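Local coordinates for mannose-specific lectin 3 chain 2 (Crocus vernus, PDB 3MEZ), which probably binds mannose as one of the two kinds of chain in a heterotetrameric bulb-type lectin, and probably weakly agglutinates trypsin-treated rabbit erythrocytes, at residues D32-V37 with L69-D74; H58-L63 with D74-V79; Y91-I94 with Q100-V103. All blocks are in the same frame, centred on the assembly; numbering follows the deposited sequence.

Contact 1. Residues D32-V37 with L69-D74. With FMT (formic acid), chain I.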
# COMPACT_ATOMS: atom_id res chain seq x y z
N ASP B 32 -2.02 -8.76 -13.81
CA ASP B 32 -0.96 -9.68 -13.47
C ASP B 32 -0.09 -10.06 -14.67
O ASP B 32 0.83 -10.79 -14.52
CB ASP B 32 -1.47 -10.92 -12.74
CG ASP B 32 -2.51 -11.67 -13.51
OD1 ASP B 32 -2.52 -11.63 -14.73
OD2 ASP B 32 -3.36 -12.27 -12.90
N ASP B 33 -0.47 -9.60 -15.85
CA ASP B 33 0.31 -9.80 -17.07
C ASP B 33 1.11 -8.60 -17.54
O ASP B 33 1.62 -8.62 -18.60
CB ASP B 33 -0.54 -10.37 -18.18
CG ASP B 33 -1.41 -9.34 -18.86
OD1 ASP B 33 -1.47 -8.20 -18.42
OD2 ASP B 33 -2.07 -9.71 -19.82
N CYS B 34 1.22 -7.59 -16.69
CA CYS B 34 2.01 -6.38 -16.91
C CYS B 34 1.35 -5.31 -17.78
O CYS B 34 1.95 -4.34 -18.07
CB CYS B 34 3.41 -6.69 -17.43
SG CYS B 34 4.66 -5.46 -17.09
N ASN B 35 0.10 -5.54 -18.14
CA ASN B 35 -0.72 -4.61 -18.90
C ASN B 35 -1.61 -3.76 -18.01
O ASN B 35 -2.30 -4.26 -17.17
CB ASN B 35 -1.55 -5.37 -19.96
CG ASN B 35 -2.00 -4.49 -21.13
OD1 ASN B 35 -1.52 -3.42 -21.32
ND2 ASN B 35 -2.93 -4.98 -21.90
N LEU B 36 -1.58 -2.46 -18.23
CA LEU B 36 -2.41 -1.52 -17.51
C LEU B 36 -3.60 -1.23 -18.38
O LEU B 36 -3.45 -0.71 -19.43
CB LEU B 36 -1.67 -0.23 -17.33
CG LEU B 36 -1.84 0.72 -16.15
CD1 LEU B 36 -1.76 2.15 -16.52
CD2 LEU B 36 -2.99 0.43 -15.23
N VAL B 37 -4.77 -1.56 -17.91
CA VAL B 37 -5.93 -1.51 -18.75
C VAL B 37 -7.07 -0.69 -18.18
O VAL B 37 -7.46 -0.87 -17.08
CB VAL B 37 -6.44 -2.93 -19.07
CG1 VAL B 37 -7.64 -2.89 -19.98
CG2 VAL B 37 -5.36 -3.75 -19.67
N LEU B 69 3.67 8.31 -14.84
CA LEU B 69 3.23 6.96 -14.54
C LEU B 69 4.13 5.93 -15.19
O LEU B 69 4.15 5.82 -16.38
CB LEU B 69 1.86 6.70 -15.12
CG LEU B 69 0.54 7.15 -14.58
CD1 LEU B 69 -0.55 6.54 -15.44
CD2 LEU B 69 0.37 6.73 -13.18
N ASP B 70 4.83 5.15 -14.38
CA ASP B 70 5.73 4.10 -14.80
C ASP B 70 5.16 2.72 -14.52
O ASP B 70 4.65 2.50 -13.48
CB ASP B 70 7.08 4.20 -14.07
CG ASP B 70 7.75 5.54 -14.22
OD1 ASP B 70 7.96 5.96 -15.33
OD2 ASP B 70 8.06 6.17 -13.24
N ILE B 71 5.27 1.82 -15.48
CA ILE B 71 5.09 0.43 -15.26
C ILE B 71 6.47 -0.23 -15.20
O ILE B 71 7.23 -0.16 -16.11
CB ILE B 71 4.25 -0.26 -16.33
CG1 ILE B 71 2.91 0.41 -16.47
CG2 ILE B 71 4.07 -1.64 -15.99
CD1 ILE B 71 2.11 -0.09 -17.56
N THR B 72 6.73 -0.86 -14.08
CA THR B 72 8.03 -1.30 -13.68
C THR B 72 8.04 -2.79 -13.41
O THR B 72 7.14 -3.29 -12.84
CB THR B 72 8.45 -0.55 -12.40
OG1 THR B 72 8.30 0.85 -12.59
CG2 THR B 72 9.85 -0.85 -12.05
N ASP B 73 9.06 -3.47 -13.86
CA ASP B 73 9.22 -4.88 -13.57
C ASP B 73 9.97 -5.19 -12.27
O ASP B 73 10.47 -4.31 -11.65
CB ASP B 73 9.78 -5.66 -14.76
CG ASP B 73 11.24 -5.41 -15.01
OD1 ASP B 73 11.92 -4.79 -14.25
OD2 ASP B 73 11.67 -5.82 -16.04
N ASP B 74 10.10 -6.45 -11.93
CA ASP B 74 10.76 -6.84 -10.68
C ASP B 74 12.20 -6.36 -10.62
O ASP B 74 12.70 -6.12 -9.57
CB ASP B 74 10.68 -8.32 -10.43
CG ASP B 74 11.06 -8.69 -9.01
OD1 ASP B 74 11.95 -9.48 -8.85
OD2 ASP B 74 10.45 -8.19 -8.09
C FMT I . 8.29 -9.32 -13.84
O1 FMT I . 8.63 -8.39 -13.14
O2 FMT I . 9.10 -10.21 -14.10
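Ile71 reaches out from strand 69-72 and touches both Cys34 and Leu36, so it carries nearly all of this contact. Start at its CB, which leans toward 32-37 and splits into two branches. The methyl CG2 takes the place anti to the backbone N and comes up against the Cys34 corner: Cys34 SG is 4.0 Å from Ile71 CG2, and Cys34 O lies at the same distance from that methyl. The other branch leaves with CG1 anti to the carbonyl carbon (chi1 -56°) and runs on fully extended (chi2 174°). Its last atom, CD1, then arrives at the base of the leucine, with Leu36 CB 3.8 Å from Ile71 CD1. The contact is apolar and buried, and Met30, Met61 and Phe80 also touch Ile71.

The two segments belong to different four-stranded sheets of the beta-prism II fold of bulb lectins, in which three antiparallel sheets face a shared core; here two of them meet. Asp33, Asn35 and Val37 occupy the D-x-N-x-V positions of the family's mannose-site motif QxDxNxVxY, but the glutamine position holds Arg31 and the tyrosine position a threonine, so whether this site binds mannose stays open.

Cys34, disulfide-bonded to Cys59, sits at positive phi in the turn before strand 36-40. An Asx turn holds that bend: Asn35 N donates to Asp33 OD1 over 3.1 Å, coming from the anti side of the carboxylate and 34° out of its plane. Asn35 points away from Ile71, and its amide is taken up by Glu49, Ser50 and Thr52.

Contact 2. Residues H58-L63 with D74-V79; sequences HCFMRL and DRLNTV. Unlike the reference sequence in segment 74-79: Thr78 (reference Ser). With FMT (formic acid), chain I.
A formic acid molecule, probably left from the crystallisation liquor, lies where His58 and Asp74 come together and accepts one hydrogen bond there, from Asp74 N. As modelled, Asp74 N donates to its O1 over 2.7 Å, nearly straight at 159°, and the same oxygen lies 3.7 Å from His58 CB. Its exact orientation is doubtful, because its carbon C sits only 2.9 Å from His58 N. The two residues themselves meet through their methylenes, His58 CB being 4.1 Å from Asp74 CB.

From there the carboxylate heads elsewhere. With CG anti to the backbone N (chi1 -166°), Asp74 puts OD2 within a salt bridge to Arg62 of the second subunit, and OD2 also accepts from the backbone N of His65 in that subunit. Arg62 of this chain returns the bridge to Asp74 of the other copy. The His58 ring stacks on His65 of the second subunit; its ND1 stays 4.9 Å from Asp74 OD1, not in contact.

Further along, Phe60 and Leu76 make an apolar touch. Phe60 holds its ring between the backbone N and the carbonyl carbon (chi1 69°), and the rim atom CZ is 4.2 Å from Leu76 CD2, which stands at the ring edge near its plane. Leu76 leaves a backbone at positive phi with CB directed away; only the far end of the side chain returns to the phenylalanine. The turn carrying it is tightened by Asp73 OD1, which accepts from Asn77 N.

Strand 69-72 separates the two strands within one sheet, so what closes on 58-63 is the hairpin loop leading to 78-81: the edge of a beta-prism II sheet, built here into the interface between two copies of this chain.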
# COMPACT_ATOMS: atom_id res chain seq x y z
N HIS B 58 5.76 -9.83 -12.42
CA HIS B 58 5.68 -9.11 -11.15
C HIS B 58 5.68 -7.58 -11.34
O HIS B 58 6.26 -6.88 -10.57
CB HIS B 58 6.76 -9.56 -10.15
CG HIS B 58 6.86 -11.04 -9.96
ND1 HIS B 58 7.91 -11.78 -10.43
CD2 HIS B 58 6.03 -11.91 -9.36
CE1 HIS B 58 7.72 -13.04 -10.14
NE2 HIS B 58 6.59 -13.15 -9.50
N CYS B 59 5.05 -7.10 -12.40
CA CYS B 59 5.02 -5.67 -12.73
C CYS B 59 4.19 -4.84 -11.78
O CYS B 59 3.25 -5.33 -11.23
CB CYS B 59 4.53 -5.44 -14.16
SG CYS B 59 5.55 -6.15 -15.33
N PHE B 60 4.61 -3.61 -11.57
CA PHE B 60 3.88 -2.65 -10.78
C PHE B 60 3.80 -1.30 -11.46
O PHE B 60 4.68 -0.92 -12.16
CB PHE B 60 4.41 -2.53 -9.34
CG PHE B 60 5.76 -1.90 -9.20
CD1 PHE B 60 6.89 -2.66 -9.32
CD2 PHE B 60 5.90 -0.58 -8.88
CE1 PHE B 60 8.10 -2.13 -9.16
CE2 PHE B 60 7.12 -0.06 -8.73
CZ PHE B 60 8.24 -0.84 -8.87
N MET B 61 2.72 -0.60 -11.20
CA MET B 61 2.54 0.76 -11.60
C MET B 61 2.69 1.74 -10.44
O MET B 61 2.28 1.49 -9.37
CB MET B 61 1.20 0.95 -12.26
CG MET B 61 1.17 2.10 -13.13
SD MET B 61 0.55 3.47 -12.24
CE MET B 61 -1.17 3.22 -12.42
N ARG B 62 3.36 2.85 -10.72
CA ARG B 62 3.65 3.84 -9.73
C ARG B 62 3.46 5.24 -10.29
O ARG B 62 3.93 5.54 -11.32
CB ARG B 62 5.08 3.69 -9.21
CG ARG B 62 5.54 4.77 -8.26
CD ARG B 62 6.98 4.61 -7.74
NE ARG B 62 7.44 5.64 -6.83
CZ ARG B 62 7.93 6.81 -7.19
NH1 ARG B 62 8.03 7.13 -8.44
NH2 ARG B 62 8.34 7.67 -6.31
N LEU B 63 2.80 6.08 -9.52
CA LEU B 63 2.68 7.47 -9.83
C LEU B 63 3.78 8.21 -9.08
O LEU B 63 3.90 8.14 -7.89
CB LEU B 63 1.30 8.00 -9.43
CG LEU B 63 1.04 9.50 -9.55
CD1 LEU B 63 1.21 9.95 -10.94
CD2 LEU B 63 -0.33 9.91 -9.03
N ASP B 74 10.10 -6.45 -11.93
CA ASP B 74 10.76 -6.84 -10.68
C ASP B 74 12.20 -6.36 -10.62
O ASP B 74 12.70 -6.12 -9.57
CB ASP B 74 10.68 -8.32 -10.43
CG ASP B 74 11.06 -8.69 -9.01
OD1 ASP B 74 11.95 -9.48 -8.85
OD2 ASP B 74 10.45 -8.19 -8.09
N ARG B 75 12.82 -6.21 -11.77
CA ARG B 75 14.21 -5.82 -11.85
C ARG B 75 14.36 -4.33 -11.81
O ARG B 75 15.42 -3.82 -11.90
CB ARG B 75 14.87 -6.41 -13.09
CG ARG B 75 14.88 -7.90 -13.12
CD ARG B 75 15.38 -8.45 -14.41
NE ARG B 75 16.29 -7.52 -15.04
CZ ARG B 75 17.56 -7.32 -14.68
NH1 ARG B 75 18.09 -8.00 -13.69
NH2 ARG B 75 18.29 -6.42 -15.33
N LEU B 76 13.26 -3.64 -11.68
CA LEU B 76 13.18 -2.21 -11.67
C LEU B 76 13.38 -1.54 -13.03
O LEU B 76 13.63 -0.37 -13.08
CB LEU B 76 14.07 -1.60 -10.60
CG LEU B 76 13.78 -1.98 -9.16
CD1 LEU B 76 14.74 -1.34 -8.25
CD2 LEU B 76 12.41 -1.62 -8.75
N ASN B 77 13.28 -2.28 -14.12
CA ASN B 77 13.30 -1.68 -15.44
C ASN B 77 11.90 -1.16 -15.77
O ASN B 77 10.94 -1.81 -15.49
CB ASN B 77 13.72 -2.65 -16.55
CG ASN B 77 15.06 -3.35 -16.29
OD1 ASN B 77 16.05 -2.74 -15.99
ND2 ASN B 77 15.07 -4.65 -16.48
N THR B 78 11.81 -0.01 -16.40
CA THR B 78 10.54 0.53 -16.76
C THR B 78 10.11 0.00 -18.12
O THR B 78 10.75 0.20 -19.08
CB THR B 78 10.55 2.03 -16.77
OG1 THR B 78 11.32 2.48 -17.86
CG2 THR B 78 11.19 2.53 -15.59
N VAL B 79 9.05 -0.75 -18.10
CA VAL B 79 8.29 -1.26 -19.21
C VAL B 79 7.48 -0.23 -20.03
O VAL B 79 7.26 -0.41 -21.20
CB VAL B 79 7.44 -2.40 -18.71
CG1 VAL B 79 6.51 -2.85 -19.66
CG2 VAL B 79 8.34 -3.55 -18.39
C FMT I . 8.29 -9.32 -13.84
O1 FMT I . 8.63 -8.39 -13.14
O2 FMT I . 9.10 -10.21 -14.10

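Contact 3. Residues Y91-I94 with Q100-V103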
# COMPACT_ATOMS: atom_id res chain seq x y z
N TYR B 91 1.26 14.61 -6.81
CA TYR B 91 0.35 14.47 -7.93
C TYR B 91 -0.78 13.47 -7.63
O TYR B 91 -0.71 12.72 -6.69
CB TYR B 91 1.07 14.09 -9.20
CG TYR B 91 1.97 15.14 -9.79
CD1 TYR B 91 3.15 15.47 -9.19
CD2 TYR B 91 1.61 15.81 -10.94
CE1 TYR B 91 3.97 16.41 -9.74
CE2 TYR B 91 2.39 16.72 -11.46
CZ TYR B 91 3.56 17.05 -10.86
OH TYR B 91 4.35 17.97 -11.39
N VAL B 92 -1.83 13.54 -8.40
CA VAL B 92 -2.93 12.67 -8.22
C VAL B 92 -3.41 12.14 -9.57
O VAL B 92 -3.45 12.83 -10.52
CB VAL B 92 -3.98 13.41 -7.40
CG1 VAL B 92 -5.02 14.03 -8.24
CG2 VAL B 92 -4.46 12.62 -6.36
N LEU B 93 -3.67 10.86 -9.62
CA LEU B 93 -4.28 10.19 -10.76
C LEU B 93 -5.71 9.91 -10.36
O LEU B 93 -5.94 9.20 -9.41
CB LEU B 93 -3.59 8.88 -11.04
CG LEU B 93 -3.59 8.06 -12.34
CD1 LEU B 93 -3.79 6.57 -12.20
CD2 LEU B 93 -4.41 8.60 -13.43
N ILE B 94 -6.65 10.48 -11.08
CA ILE B 94 -8.05 10.30 -10.83
C ILE B 94 -8.76 9.52 -11.93
O ILE B 94 -8.68 9.85 -13.06
CB ILE B 94 -8.76 11.65 -10.67
CG1 ILE B 94 -8.09 12.52 -9.62
CG2 ILE B 94 -10.17 11.47 -10.31
CD1 ILE B 94 -8.58 13.84 -9.54
N GLN B 100 -12.25 9.02 -18.18
CA GLN B 100 -10.86 9.31 -18.41
C GLN B 100 -10.10 9.16 -17.13
O GLN B 100 -10.56 9.53 -16.11
CB GLN B 100 -10.65 10.75 -18.89
CG GLN B 100 -11.06 10.99 -20.26
CD GLN B 100 -11.06 12.41 -20.62
OE1 GLN B 100 -10.06 13.07 -20.60
NE2 GLN B 100 -12.20 12.88 -20.99
N ALA B 101 -8.89 8.64 -17.25
CA ALA B 101 -7.92 8.66 -16.19
C ALA B 101 -7.00 9.83 -16.44
O ALA B 101 -6.42 9.91 -17.46
CB ALA B 101 -7.16 7.40 -16.14
N VAL B 102 -6.93 10.73 -15.47
CA VAL B 102 -6.21 11.98 -15.53
C VAL B 102 -5.25 12.22 -14.35
O VAL B 102 -5.60 12.07 -13.22
CB VAL B 102 -7.18 13.19 -15.63
CG1 VAL B 102 -6.45 14.47 -15.97
CG2 VAL B 102 -8.23 12.93 -16.60
N VAL B 103 -4.05 12.64 -14.68
CA VAL B 103 -3.07 13.00 -13.69
C VAL B 103 -3.08 14.51 -13.57
O VAL B 103 -2.99 15.18 -14.55
CB VAL B 103 -1.67 12.55 -14.04
CG1 VAL B 103 -0.74 12.92 -12.97
CG2 VAL B 103 -1.61 11.09 -14.30
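Leu93 turns CG to the side opposite its backbone N (chi1 -160°), and Val103 does the same with CG1 (chi1 -178°), which leaves Val103 CG2 beside its own N and facing the leucine. The two side chains cross at a slant, with Leu93 CD2 3.8 Å from Val103 CG2. Leu93 CD2 lies over the partner strand, nearest Val102 O (3.7 Å), and reaches Ala101 CB (4.0 Å) on one side and Val103 CG2 on the other. Next to it, Tyr91 CD2 approaches Val103 CG1 at 4.2 Å, the methyl meeting the ring obliquely.

Beneath these groups the backbones pair as the two strands of an antiparallel beta hairpin, 92-95 with 101-110, in one of the three sheets of the beta-prism II fold. Ile94 and Val102 form the hydrogen-bonded pair. Ile94 N donates a hydrogen bond to Val102 O at 2.9 Å and 172°, and Val102 N returns the bond to Ile94 O at 3.1 Å; each donor is tilted a little from the carbonyl plane. Leu93 and Val103 are the non-hydrogen-bonded pair, beside which Val103 CA makes a CA-H...O contact with Val92 O at 3.2 Å. Val102 O is used twice, since Leu93 CA also points its hydrogen at it over 3.4 Å.

Leu93 and Val103 share their face of the sheet with Leu63, which packs on both from strand 60-63. Ile94 and Val102 look out from the other face, where Ala88 and Trp105 of the neighbouring lectin 3 chain 1 cover them. That chain also continues the sheet, a strand of it pairing antiparallel with Val102 and Val103, and Ser106 of the same chain bonds the Gln100 amide oxygen.

In the fold
Contacts 1 and 2 are neighbours, their centres about 6 Å apart; they share Asp74, work on the same four-stranded sheet and are joined by the Cys34-Cys59 disulfide. Contact 1 is buried and almost wholly apolar between two sheets. Contact 2, the least buried of the three, lies at the interface with the second copy of this chain, and its polar groups look to that subunit. Contact 3, buried like contact 1, lies about 17 Å from contact 1 and 19 Å from contact 2, centre to centre, across the middle of the chain. It alone is held by backbone hydrogen bonds within a hairpin, and its outer neighbour is chain 1. Leu63 and Leu69 bridge toward it, both packing on Leu93.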